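Local coordinates for succinyl-CoA ligase (ADP-forming) subunit alpha (Methanosaeta concilii, PDB 6HXI), which binds coenzyme A and links a CoA-ligase region to a citrate synthase-like C-terminal region in one subunit of an eight-chain assembly, at residues Thr96-Glu99 with Ala100-Asp104; Ala185-Ile188 with Ile189-Ser193; Leu367-Gly371 with Lys372-Asp376. One frame throughout, in Å; residues are numbered along the deposited sequence.

Interaction 1: residues Thr96-Glu99 with Ala100-Asp104; sequences TTME and ALKED
Met98 and Lys102, one helical turn apart, meet near the C-terminal end of helix 93-102, which connects strands 83-86 and 108-111 in a beta-alpha-beta unit. The extended lysine runs back over the Met98 carbonyl, its CD lying 3.4 Å from Met98 O, and its ammonium atom NZ ends near Met98 CB. Bends at chi2 and chi3 (-65° and -73°) fold the thioether round, which brings Met98 CE to 4.1 Å from Lys102 CE where the two chains cross at an angle. Under this pair Lys102 N donates to Met98 O at 3.1 Å, a bond already less straight than the earlier ones of the turn.

Glu99 takes part mainly through its backbone, while its side chain touches Ile71 and Pro72 of helix 71-77. The two backbone bonds to Glu99 O, from Lys102 N and Glu103 N, are weak; a water also donates to it at 2.7 Å and to Glu103 OE2, bridging main chain and carboxylate. The two glutamates stay apart, with Glu99 OE1 5.8 Å from Glu103 OE2.

Ala100 lies on the buried flank, against Val109 of strand 108-111. Its N donates to Thr96 O at 3.0 Å with an N-H...O angle of 161°, a regular helical bond. Leu101 and Thr97 run side by side on this flank, Leu101 CD1 resting 4.0 Å from Thr97 CG2. Thr97 OG1 turns instead to Ala93 O and Asn86.

Glu103 N bonds well to Ala100 O, at 3.1 Å, and weakly to Glu99 O, so the last turn moves toward i+3 bonding. Two carbonyls of this turn gain donors from beyond the helix backbone: Lys133 NZ bonds Leu101 O, and the water adds a firm bond to Glu99 O that couples it to the Glu103 carboxylate.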
loop_
_atom_site.group_PDB
_atom_site.type_symbol
_atom_site.label_atom_id
_atom_site.label_comp_id
_atom_site.label_asym_id
_atom_site.label_seq_id
_atom_site.Cartn_x
_atom_site.Cartn_y
_atom_site.Cartn_z
ATOM N N THR B 96 33.264 8.186 31.769
ATOM C CA THR B 96 33.546 8.828 30.478
ATOM C C THR B 96 34.798 9.724 30.552
ATOM O O THR B 96 35.623 9.660 29.644
ATOM C CB THR B 96 32.284 9.531 29.939
ATOM O OG1 THR B 96 31.897 10.563 30.850
ATOM C CG2 THR B 96 31.101 8.536 29.728
ATOM N N THR B 97 34.980 10.487 31.639
ATOM C CA THR B 97 36.189 11.320 31.818
ATOM C C THR B 97 37.435 10.442 31.941
ATOM O O THR B 97 38.454 10.726 31.307
ATOM C CB THR B 97 36.074 12.249 33.030
ATOM O OG1 THR B 97 34.892 13.042 32.895
ATOM C CG2 THR B 97 37.293 13.148 33.183
ATOM N N MET B 98 37.326 9.356 32.729
ATOM C CA MET B 98 38.401 8.409 32.941
ATOM C C MET B 98 38.803 7.744 31.631
ATOM O O MET B 98 40.001 7.655 31.339
ATOM C CB MET B 98 38.051 7.399 34.047
ATOM C CG MET B 98 38.011 8.018 35.453
ATOM S SD MET B 98 39.607 8.621 36.049
ATOM C CE MET B 98 40.449 7.037 36.405
ATOM N N GLU B 99 37.809 7.364 30.808
ATOM C CA GLU B 99 38.064 6.786 29.482
ATOM C C GLU B 99 38.767 7.799 28.556
ATOM O O GLU B 99 39.737 7.442 27.900
ATOM C CB GLU B 99 36.765 6.258 28.864
ATOM C CG GLU B 99 36.982 5.298 27.706
ATOM C CD GLU B 99 35.717 4.712 27.106
ATOM O OE1 GLU B 99 35.825 3.707 26.364
ATOM O OE2 GLU B 99 34.617 5.245 27.389
ATOM N N ALA B 100 38.312 9.061 28.538
ATOM C CA ALA B 100 38.947 10.101 27.731
ATOM C C ALA B 100 40.395 10.375 28.187
ATOM O O ALA B 100 41.270 10.557 27.332
ATOM C CB ALA B 100 38.131 11.377 27.785
ATOM N N LEU B 101 40.649 10.391 29.531
ATOM C CA LEU B 101 41.986 10.635 30.109
ATOM C C LEU B 101 42.974 9.495 29.753
ATOM O O LEU B 101 44.168 9.739 29.588
ATOM C CB LEU B 101 41.916 10.840 31.647
ATOM C CG LEU B 101 41.278 12.143 32.196
ATOM C CD1 LEU B 101 41.142 12.090 33.717
ATOM C CD2 LEU B 101 42.087 13.393 31.822
ATOM N N LYS B 102 42.469 8.273 29.603
ATOM C CA LYS B 102 43.260 7.102 29.215
ATOM C C LYS B 102 43.672 7.143 27.721
ATOM O O LYS B 102 44.597 6.437 27.328
ATOM C CB LYS B 102 42.548 5.787 29.604
ATOM C CG LYS B 102 42.615 5.517 31.114
ATOM C CD LYS B 102 41.463 4.652 31.626
ATOM C CE LYS B 102 41.351 4.689 33.140
ATOM N NZ LYS B 102 40.162 3.938 33.635
ATOM N N GLU B 103 43.010 7.995 26.912
ATOM C CA GLU B 103 43.330 8.203 25.496
ATOM C C GLU B 103 44.578 9.067 25.398
ATOM O O GLU B 103 44.596 10.161 25.966
ATOM C CB GLU B 103 42.172 8.901 24.747
ATOM C CG GLU B 103 40.981 8.016 24.449
ATOM C CD GLU B 103 41.261 6.775 23.624
ATOM O OE1 GLU B 103 42.030 6.860 22.636
ATOM O OE2 GLU B 103 40.718 5.705 23.987
ATOM N N ASP B 104 45.596 8.597 24.660
ATOM C CA ASP B 104 46.874 9.286 24.475
ATOM C C ASP B 104 46.763 10.650 23.786
ATOM O O ASP B 104 47.585 11.527 24.044
ATOM C CB ASP B 104 47.873 8.390 23.714
ATOM C CG ASP B 104 48.292 7.132 24.455
ATOM O OD1 ASP B 104 48.473 7.205 25.700
ATOM O OD2 ASP B 104 48.468 6.079 23.789
HETATM O O HOH W 1 40.605 5.176 26.644
#

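Interaction 2: residues Ala185-Ile188 with Ile189-Ser193; sequences AFNI and ISRNS
The C-terminal turns of helix 179-192, the helix of a beta-alpha-beta unit between strands 172-176 and 196-201, are closed here by contacts of Ile188 with Asn192 and Asn187 with Arg191. The backbone begins regularly: Ile189 N donates to Ala185 O at 2.9 Å, with an N-H...O angle of 174°. Two residues on, the pattern slackens, and Arg191 N makes two weak bonds, to Asn187 O and Ile188 O.

Side chains add further donors to the carbonyls of this turn. Asn192 ND2 donates to Ile188 O at 3.0 Å, approaching from above the carbonyl plane. With its CG anti to its own carbonyl carbon (chi1 -69°), Asn192 is carried alongside Ile188, the two side chains pointing the same way. Ser190 OG folds back onto Asn187 O at 2.9 Å, giving this carbonyl a second donor beside the weak one. Ser193 OG reaches Ile189 O at 2.7 Å, on the face opposite Asn192 N, and is also bonded to Gly195 in the following loop.

On the outer flank the Asn187 amide sits over one face of the Arg191 guanidinium, OD1 lying 3.9 Å above the plane, over its centre. The two planes are turned 63° apart, so this is an inclined contact and not a parallel stack. The Citrate lyase chain packs on the same pair, Ile342 of that chain touching Asn187 and Pro405 of that chain touching Arg191. Across the helix, Ile189 CD1 lies 4.2 Å from Ala185 CB, and both side chains face Phe174 of strand 172-176.

The Ser190, Asn192 and Ser193 bonds are this helix's own C-terminal detail, whereas its apolar flank laid on the sheet is typical of a beta-alpha-beta crossover in a mainly parallel alpha/beta domain.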
loop_
_atom_site.group_PDB
_atom_site.type_symbol
_atom_site.label_atom_id
_atom_site.label_comp_id
_atom_site.label_asym_id
_atom_site.label_seq_id
_atom_site.Cartn_x
_atom_site.Cartn_y
_atom_site.Cartn_z
ATOM N N ALA B 185 31.556 38.157 35.011
ATOM C CA ALA B 185 32.943 38.657 35.057
ATOM C C ALA B 185 33.441 39.053 33.670
ATOM O O ALA B 185 34.089 40.070 33.552
ATOM C CB ALA B 185 33.870 37.622 35.670
ATOM N N PHE B 186 33.103 38.281 32.623
ATOM C CA PHE B 186 33.460 38.615 31.237
ATOM C C PHE B 186 32.917 40.010 30.858
ATOM O O PHE B 186 33.653 40.827 30.286
ATOM C CB PHE B 186 32.962 37.526 30.261
ATOM C CG PHE B 186 33.754 36.230 30.280
ATOM C CD1 PHE B 186 35.011 36.164 30.890
ATOM C CD2 PHE B 186 33.253 35.083 29.685
ATOM C CE1 PHE B 186 35.735 34.965 30.921
ATOM C CE2 PHE B 186 33.986 33.888 29.706
ATOM C CZ PHE B 186 35.230 33.849 30.303
ATOM N N ASN B 187 31.662 40.298 31.273
ATOM C CA ASN B 187 30.996 41.584 31.073
ATOM C C ASN B 187 31.689 42.690 31.880
ATOM O O ASN B 187 31.964 43.755 31.323
ATOM C CB ASN B 187 29.514 41.488 31.432
ATOM C CG ASN B 187 28.766 42.801 31.404
ATOM O OD1 ASN B 187 28.406 43.350 32.449
ATOM N ND2 ASN B 187 28.507 43.326 30.214
ATOM N N ILE B 188 31.952 42.444 33.186
ATOM C CA ILE B 188 32.609 43.386 34.093
ATOM C C ILE B 188 33.960 43.811 33.495
ATOM O O ILE B 188 34.178 45.001 33.268
ATOM C CB ILE B 188 32.773 42.771 35.530
ATOM C CG1 ILE B 188 31.409 42.449 36.237
ATOM C CG2 ILE B 188 33.673 43.630 36.428
ATOM C CD1 ILE B 188 30.536 43.607 36.688
ATOM N N ILE B 189 34.835 42.824 33.206
ATOM C CA ILE B 189 36.207 42.976 32.687
ATOM C C ILE B 189 36.259 43.705 31.317
ATOM O O ILE B 189 37.108 44.587 31.144
ATOM C CB ILE B 189 36.926 41.592 32.687
ATOM C CG1 ILE B 189 37.238 41.160 34.145
ATOM C CG2 ILE B 189 38.186 41.586 31.821
ATOM C CD1 ILE B 189 37.322 39.671 34.396
ATOM N N SER B 190 35.362 43.369 30.375
ATOM C CA SER B 190 35.308 44.022 29.061
ATOM C C SER B 190 34.997 45.524 29.175
ATOM O O SER B 190 35.413 46.312 28.312
ATOM C CB SER B 190 34.262 43.364 28.171
ATOM O OG SER B 190 32.952 43.678 28.606
ATOM N N ARG B 191 34.252 45.905 30.220
ATOM C CA ARG B 191 33.853 47.294 30.467
ATOM C C ARG B 191 34.924 48.096 31.224
ATOM O O ARG B 191 34.888 49.327 31.224
ATOM C CB ARG B 191 32.533 47.331 31.256
ATOM C CG ARG B 191 31.299 46.949 30.465
ATOM C CD ARG B 191 30.079 47.098 31.332
ATOM N NE ARG B 191 28.851 46.835 30.585
ATOM C CZ ARG B 191 27.623 46.981 31.076
ATOM N NH1 ARG B 191 26.565 46.714 30.320
ATOM N NH2 ARG B 191 27.444 47.393 32.327
ATOM N N ASN B 192 35.856 47.405 31.885
ATOM C CA ASN B 192 36.866 48.034 32.722
ATOM C C ASN B 192 38.324 47.746 32.306
ATOM O O ASN B 192 39.252 48.123 33.023
ATOM C CB ASN B 192 36.609 47.639 34.184
ATOM C CG ASN B 192 35.346 48.254 34.766
ATOM O OD1 ASN B 192 35.310 49.431 35.141
ATOM N ND2 ASN B 192 34.295 47.467 34.886
ATOM N N SER B 193 38.528 47.128 31.139
ATOM C CA SER B 193 39.852 46.822 30.579
ATOM C C SER B 193 39.720 46.524 29.084
ATOM O O SER B 193 38.668 46.815 28.501
ATOM C CB SER B 193 40.488 45.637 31.309
ATOM O OG SER B 193 39.837 44.416 31.018
#

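Interaction 3: residues Leu367-Gly371 with Lys372-Asp376; sequences LLYAG and KKLSD
Leu374 packs against both Leu367 and Tyr369 at the foot of a short antiparallel beta hairpin, strands 368-369 and 372-373, whose type I' turn runs from Tyr369 to Lys372. Its two methyls divide the work. Leu374 CD2 meets Leu367 CD2 at 3.6 Å, the leucines lying aslant to each other. Leu374 CD1 touches Tyr369 CE2, likewise at 3.6 Å, coming at the ring obliquely while the two side chains run side by side in one direction. Leu374 CG, anti to its backbone N (chi1 178°), is sent toward Leu367 and Tyr369, and chi2 near 55° sets the methyls.

Tyr369 reaches the interface with a second subunit: its OH is hydrogen-bonded to the backbone O of Gln410 of that subunit, and Ile411 of the same subunit packs on the tyrosine. Helix 383-393 lines it as well, through Val387, Leu390 and Leu391.

On the sheet face bearing Leu368 and Lys373, Leu368 CD2 lies 3.8 Å from Lys373 CG, methyl against the aliphatic root of the lysine. These residues form a non-hydrogen-bonded pair. Beyond it Leu374 N donates to Leu367 O at 2.9 Å, which ties the first residue of helix 374-379 to the start of the hairpin; Lys373 is the N-cap. Glu366, just ahead of the hairpin, accepts from Ser375 N in the helix's first turn.

At the turn end, Tyr369 and Lys372 form the hydrogen-bonded pair: Tyr369 N reaches Lys372 O at 2.8 Å, whereas Lys372 N meets Tyr369 O at 3.0 Å from well above the carbonyl plane, 60° out of it.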
loop_
_atom_site.group_PDB
_atom_site.type_symbol
_atom_site.label_atom_id
_atom_site.label_comp_id
_atom_site.label_asym_id
_atom_site.label_seq_id
_atom_site.Cartn_x
_atom_site.Cartn_y
_atom_site.Cartn_z
ATOM N N LEU B 367 -4.838 15.714 24.487
ATOM C CA LEU B 367 -5.307 15.365 23.162
ATOM C C LEU B 367 -6.800 15.642 23.043
ATOM O O LEU B 367 -7.569 15.315 23.958
ATOM C CB LEU B 367 -5.007 13.868 22.935
ATOM C CG LEU B 367 -5.442 13.238 21.640
ATOM C CD1 LEU B 367 -4.738 13.908 20.437
ATOM C CD2 LEU B 367 -5.173 11.757 21.674
ATOM N N LEU B 368 -7.213 16.307 21.935
ATOM C CA LEU B 368 -8.610 16.641 21.648
ATOM C C LEU B 368 -9.058 15.899 20.399
ATOM O O LEU B 368 -8.300 15.841 19.413
ATOM C CB LEU B 368 -8.735 18.159 21.371
ATOM C CG LEU B 368 -8.283 19.147 22.429
ATOM C CD1 LEU B 368 -8.606 20.559 21.983
ATOM C CD2 LEU B 368 -9.033 18.948 23.743
ATOM N N TYR B 369 -10.274 15.340 20.420
ATOM C CA TYR B 369 -10.883 14.715 19.240
ATOM C C TYR B 369 -12.070 15.600 18.962
ATOM O O TYR B 369 -12.987 15.612 19.765
ATOM C CB TYR B 369 -11.404 13.264 19.516
ATOM C CG TYR B 369 -10.359 12.195 19.754
ATOM C CD1 TYR B 369 -9.027 12.379 19.341
ATOM C CD2 TYR B 369 -10.728 10.926 20.188
ATOM C CE1 TYR B 369 -8.092 11.348 19.450
ATOM C CE2 TYR B 369 -9.798 9.896 20.303
ATOM C CZ TYR B 369 -8.490 10.106 19.924
ATOM O OH TYR B 369 -7.613 9.084 20.123
ATOM N N ALA B 370 -12.029 16.368 17.861
ATOM C CA ALA B 370 -13.072 17.311 17.411
ATOM C C ALA B 370 -13.401 18.303 18.518
ATOM O O ALA B 370 -14.555 18.580 18.781
ATOM C CB ALA B 370 -14.340 16.564 16.935
ATOM N N GLY B 371 -12.372 18.752 19.213
ATOM C CA GLY B 371 -12.513 19.722 20.294
ATOM C C GLY B 371 -12.882 19.149 21.646
ATOM O O GLY B 371 -12.916 19.886 22.613
ATOM N N LYS B 372 -13.104 17.845 21.757
ATOM C CA LYS B 372 -13.485 17.209 23.037
ATOM C C LYS B 372 -12.218 16.522 23.633
ATOM O O LYS B 372 -11.511 15.802 22.919
ATOM C CB LYS B 372 -14.610 16.175 22.733
ATOM C CG LYS B 372 -15.388 15.693 23.906
ATOM C CD LYS B 372 -16.769 15.219 23.482
ATOM C CE LYS B 372 -17.565 14.744 24.680
ATOM N NZ LYS B 372 -17.947 15.860 25.594
ATOM N N LYS B 373 -11.905 16.785 24.910
ATOM C CA LYS B 373 -10.741 16.146 25.568
ATOM C C LYS B 373 -10.878 14.597 25.539
ATOM O O LYS B 373 -11.962 14.069 25.802
ATOM C CB LYS B 373 -10.629 16.599 27.030
ATOM C CG LYS B 373 -10.281 18.073 27.258
ATOM C CD LYS B 373 -10.725 18.451 28.681
ATOM C CE LYS B 373 -10.103 19.756 29.135
ATOM N NZ LYS B 373 -8.610 19.674 29.277
ATOM N N LEU B 374 -9.791 13.892 25.271
ATOM C CA LEU B 374 -9.799 12.429 25.231
ATOM C C LEU B 374 -10.331 11.812 26.533
ATOM O O LEU B 374 -11.116 10.862 26.462
ATOM C CB LEU B 374 -8.426 11.857 24.826
ATOM C CG LEU B 374 -8.224 10.320 24.772
ATOM C CD1 LEU B 374 -9.258 9.599 23.859
ATOM C CD2 LEU B 374 -6.833 9.990 24.330
ATOM N N SER B 375 -9.965 12.376 27.701
ATOM C CA SER B 375 -10.426 11.887 29.009
ATOM C C SER B 375 -11.924 11.997 29.116
ATOM O O SER B 375 -12.519 11.087 29.663
ATOM C CB SER B 375 -9.738 12.617 30.164
ATOM O OG SER B 375 -10.010 14.012 30.153
ATOM N N ASP B 376 -12.553 13.048 28.526
ATOM C CA ASP B 376 -14.006 13.188 28.471
ATOM C C ASP B 376 -14.660 12.157 27.534
ATOM O O ASP B 376 -15.729 11.653 27.845
ATOM C CB ASP B 376 -14.408 14.622 28.099
ATOM C CG ASP B 376 -14.144 15.656 29.183
ATOM O OD1 ASP B 376 -13.891 15.257 30.362
ATOM O OD2 ASP B 376 -14.204 16.860 28.872
#

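Overall arrangement
All three contacts are local and follow one another along the chain, without touching. Interactions 1 and 2 sit at the C-terminal ends of beta-alpha-beta helices in different sheets, centres 35 Å apart. Both lie back from bound coenzyme A, with the Thr96 side chain about 8 Å and the Phe186 side chain about 11 Å from it; pocket residues Ser92, just before helix 93-102, and Gly179, opening helix 179-192, mark the other ends of those helices. Interaction 3 lies across the chain's centre from interaction 1, centres 52 Å apart, and 54 Å from interaction 2. Interaction 2 meets the Citrate lyase chain, interaction 3 other copies of this protein.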